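PDB 3JS9: nucleoside diphosphate kinase family protein from Babesia bovis, which probably acts as a nucleoside diphosphate kinase, transferring the terminal phosphate of a nucleoside triphosphate to a nucleoside diphosphate with magnesium as cofactor. Local coordinates for residues 54-59 with 121-126; 80-85 with 133-138; 70-75 with 117-122. All blocks are in the same frame, centred on the assembly; numbering follows the deposited sequence.

Interaction 1: residues 54-59 with 121-126; sequences AQHYCE and IVHASS. With SO4 (sulfate ion), chain G.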
loop_
_atom_site.group_PDB
_atom_site.type_symbol
_atom_site.label_atom_id
_atom_site.label_comp_id
_atom_site.label_asym_id
_atom_site.label_seq_id
_atom_site.Cartn_x
_atom_site.Cartn_y
_atom_site.Cartn_z
ATOM N N ALA A 54 31.392 15.923 -9.103
ATOM C CA ALA A 54 32.531 15.537 -9.934
ATOM C C ALA A 54 33.341 14.400 -9.307
ATOM O O ALA A 54 33.791 13.511 -10.022
ATOM C CB ALA A 54 33.399 16.725 -10.267
ATOM N N GLN A 55 33.487 14.398 -7.979
ATOM C CA GLN A 55 34.164 13.280 -7.309
ATOM C C GLN A 55 33.318 12.040 -7.350
ATOM O O GLN A 55 33.860 10.934 -7.402
ATOM C CB GLN A 55 34.482 13.565 -5.831
ATOM C CG GLN A 55 35.775 14.222 -5.567
ATOM C CD GLN A 55 36.885 13.727 -6.483
ATOM O OE1 GLN A 55 37.240 14.410 -7.456
ATOM N NE2 GLN A 55 37.441 12.534 -6.182
ATOM N N HIS A 56 31.994 12.211 -7.271
ATOM C CA HIS A 56 31.113 11.057 -7.217
ATOM C C HIS A 56 31.254 10.275 -8.514
ATOM O O HIS A 56 31.328 9.050 -8.509
ATOM C CB HIS A 56 29.666 11.463 -6.960
ATOM C CG HIS A 56 28.693 10.324 -7.044
ATOM N ND1 HIS A 56 28.613 9.333 -6.085
ATOM C CD2 HIS A 56 27.750 10.024 -7.971
ATOM C CE1 HIS A 56 27.670 8.473 -6.422
ATOM N NE2 HIS A 56 27.130 8.869 -7.559
ATOM N N TYR A 57 31.347 11.010 -9.610
ATOM C CA TYR A 57 31.426 10.412 -10.925
ATOM C C TYR A 57 32.856 10.378 -11.479
ATOM O O TYR A 57 33.053 10.413 -12.692
ATOM C CB TYR A 57 30.526 11.186 -11.870
ATOM C CG TYR A 57 29.072 10.963 -11.624
ATOM C CD1 TYR A 57 28.255 11.993 -11.200
ATOM C CD2 TYR A 57 28.500 9.706 -11.833
ATOM C CE1 TYR A 57 26.925 11.781 -11.000
ATOM C CE2 TYR A 57 27.173 9.488 -11.640
ATOM C CZ TYR A 57 26.391 10.523 -11.222
ATOM O OH TYR A 57 25.057 10.287 -11.002
ATOM N N CYS A 58 33.843 10.314 -10.588
ATOM C CA CYS A 58 35.251 10.383 -10.988
ATOM C C CYS A 58 35.642 9.337 -12.042
ATOM O O CYS A 58 36.465 9.631 -12.905
ATOM C CB CYS A 58 36.203 10.357 -9.763
ATOM S SG CYS A 58 36.254 8.828 -8.741
ATOM N N GLU A 59 35.029 8.148 -12.000
ATOM C CA GLU A 59 35.352 7.056 -12.934
ATOM C C GLU A 59 34.946 7.359 -14.379
ATOM O O GLU A 59 35.322 6.626 -15.307
ATOM C CB GLU A 59 34.741 5.719 -12.475
ATOM N N ILE A 121 15.903 7.039 -11.326
ATOM C CA ILE A 121 15.325 7.307 -10.009
ATOM C C ILE A 121 16.329 7.437 -8.853
ATOM O O ILE A 121 16.217 8.364 -8.025
ATOM C CB ILE A 121 14.289 6.216 -9.548
ATOM C CG1 ILE A 121 13.312 5.789 -10.665
ATOM C CG2 ILE A 121 13.601 6.644 -8.228
ATOM C CD1 ILE A 121 12.558 6.854 -11.215
ATOM N N VAL A 122 17.266 6.489 -8.767
ATOM C CA VAL A 122 17.966 6.280 -7.518
ATOM C C VAL A 122 19.342 5.691 -7.782
ATOM O O VAL A 122 19.517 4.927 -8.737
ATOM C CB VAL A 122 17.147 5.321 -6.593
ATOM C CG1 VAL A 122 17.120 3.902 -7.195
ATOM C CG2 VAL A 122 17.739 5.273 -5.189
ATOM N N HIS A 123 20.308 6.031 -6.934
ATOM C CA HIS A 123 21.648 5.457 -7.034
ATOM C C HIS A 123 21.856 4.512 -5.865
ATOM O O HIS A 123 21.480 4.844 -4.732
ATOM C CB HIS A 123 22.749 6.559 -7.015
ATOM C CG HIS A 123 24.091 6.044 -6.591
ATOM N ND1 HIS A 123 25.028 5.580 -7.490
ATOM C CD2 HIS A 123 24.610 5.810 -5.359
ATOM C CE1 HIS A 123 26.076 5.108 -6.833
ATOM N NE2 HIS A 123 25.852 5.245 -5.540
ATOM N N ALA A 124 22.476 3.369 -6.118
ATOM C CA ALA A 124 22.985 2.527 -5.021
ATOM C C ALA A 124 24.440 2.245 -5.237
ATOM O O ALA A 124 24.865 2.126 -6.355
ATOM C CB ALA A 124 22.196 1.197 -4.906
ATOM N N SER A 125 25.215 2.109 -4.172
ATOM C CA SER A 125 26.659 1.837 -4.307
ATOM C C SER A 125 26.840 0.529 -5.051
ATOM O O SER A 125 26.086 -0.428 -4.834
ATOM C CB SER A 125 27.360 1.728 -2.936
ATOM O OG SER A 125 27.480 2.987 -2.338
ATOM N N SER A 126 27.874 0.483 -5.876
ATOM C CA SER A 126 28.135 -0.671 -6.705
ATOM C C SER A 126 29.021 -1.776 -6.074
ATOM O O SER A 126 28.894 -2.957 -6.411
ATOM C CB SER A 126 28.801 -0.186 -7.976
ATOM O OG SER A 126 28.329 -0.972 -9.021
HETATM S S SO4 G . 24.272 6.006 -10.941
HETATM O O1 SO4 G . 24.158 4.742 -10.198
HETATM O O2 SO4 G . 25.411 5.903 -11.825
HETATM O O3 SO4 G . 24.455 7.234 -10.150
HETATM O O4 SO4 G . 23.046 6.100 -11.690
#

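Interaction 2: residues 80-85 with 133-138; sequences CMIWEG and RECALW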
loop_
_atom_site.group_PDB
_atom_site.type_symbol
_atom_site.label_atom_id
_atom_site.label_comp_id
_atom_site.label_asym_id
_atom_site.label_seq_id
_atom_site.Cartn_x
_atom_site.Cartn_y
_atom_site.Cartn_z
ATOM N N CYS A 80 19.967 11.952 0.173
ATOM C CA CYS A 80 21.127 11.116 0.496
ATOM C C CYS A 80 20.859 10.257 1.695
ATOM O O CYS A 80 20.294 10.746 2.675
ATOM C CB CYS A 80 22.339 11.985 0.844
ATOM S SG CYS A 80 22.717 13.341 -0.307
ATOM N N MET A 81 21.316 8.997 1.649
ATOM C CA MET A 81 21.163 8.038 2.757
ATOM C C MET A 81 22.368 7.141 2.856
ATOM O O MET A 81 23.031 6.893 1.845
ATOM C CB MET A 81 19.934 7.133 2.559
ATOM C CG MET A 81 18.599 7.881 2.598
ATOM S SD MET A 81 17.330 6.841 1.876
ATOM C CE MET A 81 17.494 7.178 0.089
ATOM N N ILE A 82 22.655 6.665 4.068
ATOM C CA ILE A 82 23.556 5.521 4.263
ATOM C C ILE A 82 22.769 4.481 5.052
ATOM O O ILE A 82 22.113 4.822 6.023
ATOM C CB ILE A 82 24.813 5.873 5.070
ATOM C CG1 ILE A 82 25.706 6.818 4.289
ATOM C CG2 ILE A 82 25.589 4.589 5.512
ATOM C CD1 ILE A 82 26.960 7.273 5.114
ATOM N N TRP A 83 22.854 3.229 4.619
ATOM C CA TRP A 83 22.168 2.112 5.237
ATOM C C TRP A 83 23.172 1.036 5.621
ATOM O O TRP A 83 24.119 0.774 4.879
ATOM C CB TRP A 83 21.132 1.541 4.269
ATOM C CG TRP A 83 19.960 2.422 4.072
ATOM C CD1 TRP A 83 19.809 3.395 3.116
ATOM C CD2 TRP A 83 18.768 2.440 4.861
ATOM N NE1 TRP A 83 18.588 4.004 3.260
ATOM C CE2 TRP A 83 17.936 3.451 4.335
ATOM C CE3 TRP A 83 18.327 1.707 5.972
ATOM C CZ2 TRP A 83 16.676 3.737 4.869
ATOM C CZ3 TRP A 83 17.072 1.996 6.508
ATOM C CH2 TRP A 83 16.256 3.001 5.948
ATOM N N GLU A 84 22.919 0.379 6.754
ATOM C CA GLU A 84 23.853 -0.554 7.340
ATOM C C GLU A 84 23.266 -1.950 7.463
ATOM O O GLU A 84 22.084 -2.098 7.777
ATOM C CB GLU A 84 24.284 -0.037 8.721
ATOM C CG GLU A 84 25.183 -0.968 9.509
ATOM C CD GLU A 84 25.685 -0.338 10.779
ATOM O OE1 GLU A 84 25.158 -0.661 11.869
ATOM O OE2 GLU A 84 26.621 0.490 10.691
ATOM N N GLY A 85 24.091 -2.977 7.243
ATOM C CA GLY A 85 23.672 -4.359 7.515
ATOM C C GLY A 85 24.596 -5.383 6.867
ATOM O O GLY A 85 25.463 -5.014 6.084
ATOM N N ARG A 133 33.967 5.126 -0.538
ATOM C CA ARG A 133 34.195 6.474 -1.021
ATOM C C ARG A 133 32.929 7.285 -0.841
ATOM O O ARG A 133 32.947 8.386 -0.280
ATOM C CB ARG A 133 34.645 6.473 -2.508
ATOM C CG ARG A 133 34.836 7.890 -3.097
ATOM C CD ARG A 133 35.397 7.948 -4.536
ATOM N NE ARG A 133 34.471 7.350 -5.490
ATOM C CZ ARG A 133 34.618 6.115 -5.974
ATOM N NH1 ARG A 133 35.682 5.375 -5.618
ATOM N NH2 ARG A 133 33.710 5.621 -6.817
ATOM N N GLU A 134 31.825 6.721 -1.316
ATOM C CA GLU A 134 30.573 7.460 -1.401
ATOM C C GLU A 134 30.067 7.888 -0.014
ATOM O O GLU A 134 29.628 9.043 0.157
ATOM C CB GLU A 134 29.516 6.665 -2.176
ATOM C CG GLU A 134 29.686 6.691 -3.683
ATOM C CD GLU A 134 28.963 5.527 -4.389
ATOM O OE1 GLU A 134 28.022 4.919 -3.839
ATOM O OE2 GLU A 134 29.352 5.207 -5.516
ATOM N N CYS A 135 30.163 6.979 0.961
ATOM C CA CYS A 135 29.695 7.270 2.339
ATOM C C CYS A 135 30.454 8.418 2.989
ATOM O O CYS A 135 29.837 9.312 3.618
ATOM C CB CYS A 135 29.736 6.025 3.243
ATOM S SG CYS A 135 28.475 4.785 2.821
ATOM N N ALA A 136 31.783 8.407 2.819
ATOM C CA ALA A 136 32.643 9.487 3.322
ATOM C C ALA A 136 32.522 10.766 2.494
ATOM O O ALA A 136 32.648 11.872 3.035
ATOM C CB ALA A 136 34.083 9.045 3.408
ATOM N N LEU A 137 32.292 10.612 1.193
ATOM C CA LEU A 137 32.146 11.760 0.297
ATOM C C LEU A 137 30.851 12.573 0.497
ATOM O O LEU A 137 30.880 13.792 0.468
ATOM C CB LEU A 137 32.245 11.304 -1.159
ATOM C CG LEU A 137 31.909 12.322 -2.258
ATOM C CD1 LEU A 137 32.942 13.450 -2.294
ATOM C CD2 LEU A 137 31.827 11.650 -3.605
ATOM N N TRP A 138 29.714 11.909 0.687
ATOM C CA TRP A 138 28.426 12.629 0.745
ATOM C C TRP A 138 28.022 13.097 2.165
ATOM O O TRP A 138 27.206 14.014 2.343
ATOM C CB TRP A 138 27.330 11.777 0.105
ATOM C CG TRP A 138 27.479 11.640 -1.378
ATOM C CD1 TRP A 138 28.171 10.661 -2.062
ATOM C CD2 TRP A 138 26.946 12.530 -2.378
ATOM N NE1 TRP A 138 28.059 10.877 -3.422
ATOM C CE2 TRP A 138 27.316 12.014 -3.637
ATOM C CE3 TRP A 138 26.145 13.678 -2.326
ATOM C CZ2 TRP A 138 26.925 12.618 -4.830
ATOM C CZ3 TRP A 138 25.742 14.275 -3.510
ATOM C CH2 TRP A 138 26.148 13.755 -4.752
#

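Interaction 3: residues 70-75 with 117-122; sequences CDFISH and KNFNIV. With SO4 (sulfate ion), chain D.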
loop_
_atom_site.group_PDB
_atom_site.type_symbol
_atom_site.label_atom_id
_atom_site.label_comp_id
_atom_site.label_asym_id
_atom_site.label_seq_id
_atom_site.Cartn_x
_atom_site.Cartn_y
_atom_site.Cartn_z
ATOM N N CYS A 70 27.051 15.448 -14.601
ATOM C CA CYS A 70 27.365 16.252 -13.432
ATOM C C CYS A 70 26.381 17.400 -13.286
ATOM O O CYS A 70 25.969 17.701 -12.172
ATOM C CB CYS A 70 28.790 16.803 -13.514
ATOM S SG CYS A 70 30.103 15.590 -13.263
ATOM N N ASP A 71 26.006 18.036 -14.398
ATOM C CA ASP A 71 25.084 19.183 -14.366
ATOM C C ASP A 71 23.704 18.746 -13.867
ATOM O O ASP A 71 23.007 19.482 -13.163
ATOM C CB ASP A 71 24.921 19.827 -15.755
ATOM C CG ASP A 71 26.150 20.631 -16.212
ATOM O OD1 ASP A 71 27.058 20.927 -15.388
ATOM O OD2 ASP A 71 26.195 20.989 -17.419
ATOM N N PHE A 72 23.322 17.540 -14.241
ATOM C CA PHE A 72 22.001 17.047 -13.945
ATOM C C PHE A 72 21.855 16.816 -12.435
ATOM O O PHE A 72 20.835 17.173 -11.810
ATOM C CB PHE A 72 21.770 15.755 -14.732
ATOM C CG PHE A 72 20.511 15.051 -14.371
ATOM C CD1 PHE A 72 19.274 15.574 -14.745
ATOM C CD2 PHE A 72 20.557 13.865 -13.637
ATOM C CE1 PHE A 72 18.110 14.911 -14.388
ATOM C CE2 PHE A 72 19.401 13.200 -13.292
ATOM C CZ PHE A 72 18.178 13.715 -13.660
ATOM N N ILE A 73 22.891 16.230 -11.847
ATOM C CA ILE A 73 22.864 15.962 -10.418
ATOM C C ILE A 73 23.153 17.164 -9.522
ATOM O O ILE A 73 22.484 17.354 -8.512
ATOM C CB ILE A 73 23.665 14.735 -10.077
ATOM C CG1 ILE A 73 22.851 13.556 -10.611
ATOM C CG2 ILE A 73 23.806 14.615 -8.564
ATOM C CD1 ILE A 73 23.641 12.386 -10.907
ATOM N N SER A 74 24.112 17.998 -9.913
ATOM C CA SER A 74 24.428 19.182 -9.128
ATOM C C SER A 74 23.271 20.194 -9.166
ATOM O O SER A 74 23.037 20.920 -8.183
ATOM C CB SER A 74 25.771 19.801 -9.566
ATOM O OG SER A 74 25.647 20.510 -10.788
ATOM N N HIS A 75 22.513 20.222 -10.263
ATOM C CA HIS A 75 21.324 21.074 -10.267
ATOM C C HIS A 75 20.361 20.642 -9.163
ATOM O O HIS A 75 19.622 21.482 -8.629
ATOM C CB HIS A 75 20.630 21.124 -11.625
ATOM C CG HIS A 75 19.424 22.013 -11.649
ATOM N ND1 HIS A 75 19.497 23.372 -11.422
ATOM C CD2 HIS A 75 18.112 21.741 -11.872
ATOM C CE1 HIS A 75 18.286 23.901 -11.508
ATOM N NE2 HIS A 75 17.426 22.932 -11.779
ATOM N N LYS A 117 17.269 4.530 -18.754
ATOM C CA LYS A 117 18.397 4.639 -17.809
ATOM C C LYS A 117 18.808 6.067 -17.414
ATOM O O LYS A 117 19.250 6.285 -16.288
ATOM C CB LYS A 117 19.602 3.757 -18.178
ATOM C CG LYS A 117 20.311 4.093 -19.430
ATOM C CD LYS A 117 21.386 3.023 -19.690
ATOM C CE LYS A 117 22.514 3.047 -18.619
ATOM N NZ LYS A 117 23.644 4.006 -18.913
ATOM N N ASN A 118 18.613 7.040 -18.299
ATOM C CA ASN A 118 18.936 8.428 -17.949
ATOM C C ASN A 118 18.146 8.912 -16.737
ATOM O O ASN A 118 18.546 9.895 -16.082
ATOM C CB ASN A 118 18.639 9.361 -19.121
ATOM C CG ASN A 118 19.831 9.551 -20.040
ATOM O OD1 ASN A 118 20.875 8.886 -19.899
ATOM N ND2 ASN A 118 19.687 10.493 -20.989
ATOM N N PHE A 119 17.005 8.248 -16.476
ATOM C CA PHE A 119 16.062 8.668 -15.435
ATOM C C PHE A 119 15.693 7.482 -14.567
ATOM O O PHE A 119 14.529 7.093 -14.466
ATOM C CB PHE A 119 14.824 9.319 -16.058
ATOM C CG PHE A 119 15.114 10.602 -16.770
ATOM C CD1 PHE A 119 15.602 11.714 -16.076
ATOM C CD2 PHE A 119 14.905 10.720 -18.152
ATOM C CE1 PHE A 119 15.863 12.942 -16.742
ATOM C CE2 PHE A 119 15.156 11.937 -18.827
ATOM C CZ PHE A 119 15.627 13.043 -18.125
ATOM N N ASN A 120 16.707 6.913 -13.924
ATOM C CA ASN A 120 16.516 5.679 -13.203
ATOM C C ASN A 120 16.421 5.860 -11.696
ATOM O O ASN A 120 16.789 4.958 -10.904
ATOM C CB ASN A 120 17.553 4.650 -13.631
ATOM C CG ASN A 120 18.973 5.044 -13.273
ATOM O OD1 ASN A 120 19.256 6.192 -12.864
ATOM N ND2 ASN A 120 19.886 4.082 -13.423
ATOM N N ILE A 121 15.903 7.039 -11.326
ATOM C CA ILE A 121 15.325 7.307 -10.009
ATOM C C ILE A 121 16.329 7.437 -8.853
ATOM O O ILE A 121 16.217 8.364 -8.025
ATOM C CB ILE A 121 14.289 6.216 -9.548
ATOM C CG1 ILE A 121 13.312 5.789 -10.665
ATOM C CG2 ILE A 121 13.601 6.644 -8.228
ATOM C CD1 ILE A 121 12.558 6.854 -11.215
ATOM N N VAL A 122 17.266 6.489 -8.767
ATOM C CA VAL A 122 17.966 6.280 -7.518
ATOM C C VAL A 122 19.342 5.691 -7.782
ATOM O O VAL A 122 19.517 4.927 -8.737
ATOM C CB VAL A 122 17.147 5.321 -6.593
ATOM C CG1 VAL A 122 17.120 3.902 -7.195
ATOM C CG2 VAL A 122 17.739 5.273 -5.189
HETATM S S SO4 D . 22.519 25.126 -10.087
HETATM O O1 SO4 D . 22.555 24.195 -11.217
HETATM O O2 SO4 D . 23.280 24.511 -9.002
HETATM O O3 SO4 D . 23.104 26.406 -10.476
HETATM O O4 SO4 D . 21.136 25.415 -9.697
#

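Interaction 1: residues 54-59 with 121-126
His56, late in helix 50-56, meets His123 on strand 122-124 across backbones that stay well apart; the nearest CA atoms, of His56 and Ser125, are 10.6 Å from each other. This is probably the phosphohistidine site of the nucleoside diphosphate kinase fold, with His123 the predicted pros-phosphohistidine. The side chains come from opposite directions and form an edge-to-face pair, with ring planes at 79°. His56 puts its edge over one face of His123, offset toward the rim, with CE1 3.7 Å from His123 CE1. Each ring is carried toward the other by CG anti to the backbone N (chi1 174° for His56, 158° for His123). Tyr57 lies against His56, whose CD2 sits over the centre of the tyrosine ring. NE2 of His123 is hydrogen-bonded to Glu134 OE1, which fixes the rotation of the ring and leaves ND1 directed at a sulfate ion. The sulfate also binds Lys17, and its place is consistent with that of a transferred phosphate. The bond from Tyr57 OH to it is less certain. His123 ND1 donates to sulfate O1 at 3.0 Å and more weakly to O3 at 3.2 Å.

Interaction 2: residues 80-85 with 133-138
Ile82 of strand 78-85 packs against Cys135 of helix 128-138, and this pair forms the larger part of the contact. Their CA atoms are 6.7 Å apart. The tip of Ile82 does most of the touching: CD1 lies 3.6 Å from Cys135 CB, while CG1 is 3.7 Å from Cys135 SG. CG2 approaches the same sulfur less closely. Ile82 has CG1 anti to its carbonyl carbon (chi1 -67°) and an extended second torsion, which carries CD1 out to the helix. Two residues earlier on the same side of the strand, Cys80 reaches Trp138, about one helical turn beyond Cys135. Cys80 SG stands 4.0 Å from Trp138 CE3. The sulfur approaches the six-membered ring obliquely, 54° off the ring normal, as a sulfur-aromatic contact. The Trp138 ring is also stacked with Tyr13 and meets His56. The contact between the segments is apolar throughout. Met81 and Trp83 alternate with these residues along the strand, and Trp83 stacks with Phe33 of helix 26-36. Such packing of a helix on an antiparallel sheet with strand order 2-3-1-4 is typical of the ferredoxin-like fold of nucleoside diphosphate kinases.

Interaction 3: residues 70-75 with 117-122
Cys70 O, at the start of segment 70-75, accepts two bonds from Ser74, one turn on; the same turn carries Phe72, which meets Phe119. Ser74 N donates to Cys70 O at 2.9 Å, the i to i+4 bond of the helix. Ser74 OG adds a second bond to Cys70 O at 3.1 Å, tilted 33° from the carbonyl plane. Across the contact, Phe72 and Phe119 cross obliquely, with ring planes at 70° and centroids 5.8 Å apart. The edge of Phe119 does the touching: its CE1 is 3.8 Å from Phe72 CE1 and 3.9 Å from Phe72 CZ. Phe72 extends from the helix with CG anti to the backbone N (chi1 172°), which carries its ring to the loop. Phe72 CE2 also comes within 4.4 Å of Asn118 O. Trp154 of the second subunit packs on Phe72, and Gly153 of that subunit packs on Phe119, so the pair lies at a subunit interface. Three residues after Phe72, His75 ND1 is hydrogen-bonded to a sulfate ion, which His47 also binds. Asn120, a predicted ATP ligand, follows Phe119 and bonds to Lys17 and Thr99. The contact thus joins helix 66-75 to the loop bordering the predicted nucleotide site of this kinase family.

How the interactions relate
All three contacts lie within the nucleoside diphosphate kinase domain. Along the chain the segments come in the order 54-59, 70-75, 80-85, 117-122, 121-126 and 133-138. Interactions 1 and 3 have centres about 10 Å apart and share Ile121 and Val122; their first segments lie on successive helices, 50-56 and 66-75. Interaction 2 is about 11 Å from interaction 1, centre to centre, and meets it where Glu134 of helix 128-138 also bonds Ser125. Interactions 2 and 3 are about 18 Å apart between centres and do not touch. Interaction 1 is therefore the link between the packed sheet and the surface contact of interaction 3, which a second subunit adjoins, with the predicted catalytic histidine at the junction.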